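Local coordinates for AP endonuclease, family protein 2 (Mycobacterium smegmatis, PDB 5TNV) that binds magnesium in a xylose isomerase-like TIM barrel and may act as an endonuclease or isomerase, at residues A[191-196]-A[221-226]. Residues are numbered along the deposited sequence; the frame is centred on the assembly and turned at random.
Sequences SLEMYE and NPDLGN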
loop_
_atom_site.group_PDB
_atom_site.type_symbol
_atom_site.label_atom_id
_atom_site.label_comp_id
_atom_site.label_asym_id
_atom_site.label_seq_id
_atom_site.Cartn_x
_atom_site.Cartn_y
_atom_site.Cartn_z
ATOM N N SER A 191 22.288 -12.809 -18.031
ATOM C CA SER A 191 21.735 -13.036 -16.707
ATOM C C SER A 191 20.630 -14.098 -16.801
ATOM O O SER A 191 19.925 -14.175 -17.802
ATOM C CB SER A 191 21.197 -11.759 -16.085
ATOM O OG SER A 191 21.017 -11.920 -14.686
ATOM N N LEU A 192 20.522 -14.888 -15.728
ATOM C CA LEU A 192 19.567 -15.970 -15.602
ATOM C C LEU A 192 18.536 -15.666 -14.534
ATOM O O LEU A 192 18.847 -15.540 -13.357
ATOM C CB LEU A 192 20.273 -17.281 -15.218
ATOM C CG LEU A 192 21.503 -17.665 -16.061
ATOM C CD1 LEU A 192 22.102 -18.948 -15.511
ATOM C CD2 LEU A 192 21.119 -17.796 -17.537
ATOM N N GLU A 193 17.283 -15.498 -14.980
ATOM C CA GLU A 193 16.202 -15.038 -14.109
ATOM C C GLU A 193 15.630 -16.168 -13.264
ATOM O O GLU A 193 14.997 -17.106 -13.783
ATOM C CB GLU A 193 15.110 -14.383 -14.976
ATOM C CG GLU A 193 13.975 -13.815 -14.180
ATOM C CD GLU A 193 12.948 -13.109 -15.072
ATOM O OE1 GLU A 193 13.240 -12.849 -16.251
ATOM O OE2 GLU A 193 11.839 -12.779 -14.541
ATOM N N MET A 194 15.785 -16.037 -11.950
ATOM C CA MET A 194 15.168 -16.997 -11.040
ATOM C C MET A 194 13.661 -16.922 -11.147
ATOM O O MET A 194 13.081 -15.830 -11.144
ATOM C CB MET A 194 15.634 -16.733 -9.606
ATOM C CG MET A 194 17.111 -17.007 -9.408
ATOM S SD MET A 194 17.733 -16.747 -7.752
ATOM C CE MET A 194 16.726 -17.931 -6.831
ATOM N N TYR A 195 13.021 -18.084 -11.200
ATOM C CA TYR A 195 11.575 -18.205 -11.443
ATOM C C TYR A 195 11.180 -19.593 -10.935
ATOM O O TYR A 195 11.910 -20.573 -11.136
ATOM C CB TYR A 195 11.235 -17.957 -12.901
ATOM C CG TYR A 195 9.754 -17.990 -13.238
ATOM C CD1 TYR A 195 9.092 -19.213 -13.388
ATOM C CD2 TYR A 195 9.017 -16.839 -13.398
ATOM C CE1 TYR A 195 7.751 -19.291 -13.676
ATOM C CE2 TYR A 195 7.669 -16.893 -13.736
ATOM C CZ TYR A 195 7.048 -18.092 -13.859
ATOM O OH TYR A 195 5.706 -18.137 -14.217
ATOM N N GLU A 196 10.024 -19.683 -10.330
ATOM C CA GLU A 196 9.518 -20.913 -9.723
ATOM C C GLU A 196 9.382 -22.049 -10.723
ATOM O O GLU A 196 9.022 -21.901 -11.896
ATOM C CB GLU A 196 8.173 -20.616 -9.048
ATOM C CG GLU A 196 7.095 -20.009 -9.928
ATOM C CD GLU A 196 7.080 -18.499 -10.035
ATOM O OE1 GLU A 196 8.129 -17.849 -9.927
ATOM O OE2 GLU A 196 5.972 -17.907 -10.246
ATOM N N ASN A 221 19.996 -13.405 -11.935
ATOM C CA ASN A 221 19.057 -12.297 -11.747
ATOM C C ASN A 221 18.128 -12.762 -10.618
ATOM O O ASN A 221 17.225 -13.591 -10.859
ATOM C CB ASN A 221 18.306 -12.008 -13.035
ATOM C CG ASN A 221 17.094 -11.140 -12.823
ATOM O OD1 ASN A 221 16.880 -10.574 -11.745
ATOM N ND2 ASN A 221 16.279 -11.017 -13.867
ATOM N N PRO A 222 18.335 -12.294 -9.399
ATOM C CA PRO A 222 17.632 -12.779 -8.229
ATOM C C PRO A 222 16.260 -12.100 -8.098
ATOM O O PRO A 222 16.032 -11.278 -7.202
ATOM C CB PRO A 222 18.580 -12.448 -7.081
ATOM C CG PRO A 222 19.191 -11.152 -7.506
ATOM C CD PRO A 222 19.369 -11.298 -9.003
ATOM N N ASP A 223 15.334 -12.475 -8.997
ATOM C CA ASP A 223 13.979 -11.889 -9.024
ATOM C C ASP A 223 13.151 -12.599 -7.959
ATOM O O ASP A 223 12.222 -13.353 -8.271
ATOM C CB ASP A 223 13.396 -12.020 -10.405
ATOM C CG ASP A 223 12.093 -11.278 -10.606
ATOM O OD1 ASP A 223 11.567 -10.638 -9.653
ATOM O OD2 ASP A 223 11.571 -11.335 -11.755
ATOM N N LEU A 224 13.518 -12.371 -6.695
ATOM C CA LEU A 224 12.945 -13.195 -5.625
ATOM C C LEU A 224 11.517 -12.792 -5.308
ATOM O O LEU A 224 10.826 -13.585 -4.619
ATOM C CB LEU A 224 13.836 -13.225 -4.387
ATOM C CG LEU A 224 15.249 -13.741 -4.622
ATOM C CD1 LEU A 224 15.966 -13.956 -3.300
ATOM C CD2 LEU A 224 15.275 -14.994 -5.468
ATOM N N GLY A 225 11.017 -11.685 -5.796
ATOM C CA GLY A 225 9.584 -11.456 -5.738
ATOM C C GLY A 225 8.802 -12.618 -6.382
ATOM O O GLY A 225 7.698 -12.915 -5.925
ATOM N N ASN A 226 9.362 -13.243 -7.404
ATOM C CA ASN A 226 8.712 -14.375 -8.026
ATOM C C ASN A 226 8.403 -15.495 -7.004
ATOM O O ASN A 226 7.418 -16.206 -7.148
ATOM C CB ASN A 226 9.550 -14.961 -9.147
ATOM C CG ASN A 226 9.669 -14.063 -10.352
ATOM O OD1 ASN A 226 8.791 -13.193 -10.576
ATOM N ND2 ASN A 226 10.695 -14.254 -11.150
#
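E193, at the end of its strand, and D223, just past the end of the neighbouring one, run side by side, and each gives one carboxylate oxygen to a magnesium ion. E193 OE2 lies 3.1 Å from D223 OD2, a closeness the shared metal explains, and H252 also binds the ion. With CG anti to the backbone N (chi1 -177°) and the chain straight beyond it, E193 spans the distance to the metal. The second oxygens are held as well: E193 OE1 by N139, D223 OD1 by a salt bridge to K254.

Backbone bonds set the parallel register. N221 N donates to L192 O (2.8 Å). M194 N donates to N221 O (3.0 Å). That oxygen also takes D223 N, within the inverse gamma turn at P222. Beyond the strand ends, the amide of N226 takes over: ND2 approaches M194 O at 2.9 Å in the carbonyl plane, and that oxygen in turn lies in the plane of the amide.

Apolar contact lies on the other side of the backbone, where M194, bent at chi3 (60°), brings CE to 3.5 Å from L224 CD2, beside V244 of helix 237-244.

Both carboxylates thus lie at or just beyond the C-terminal ends of barrel strands, the usual TIM-barrel active-site location; two oxygen ligands brought together this way are consistent with a site built for a divalent cation.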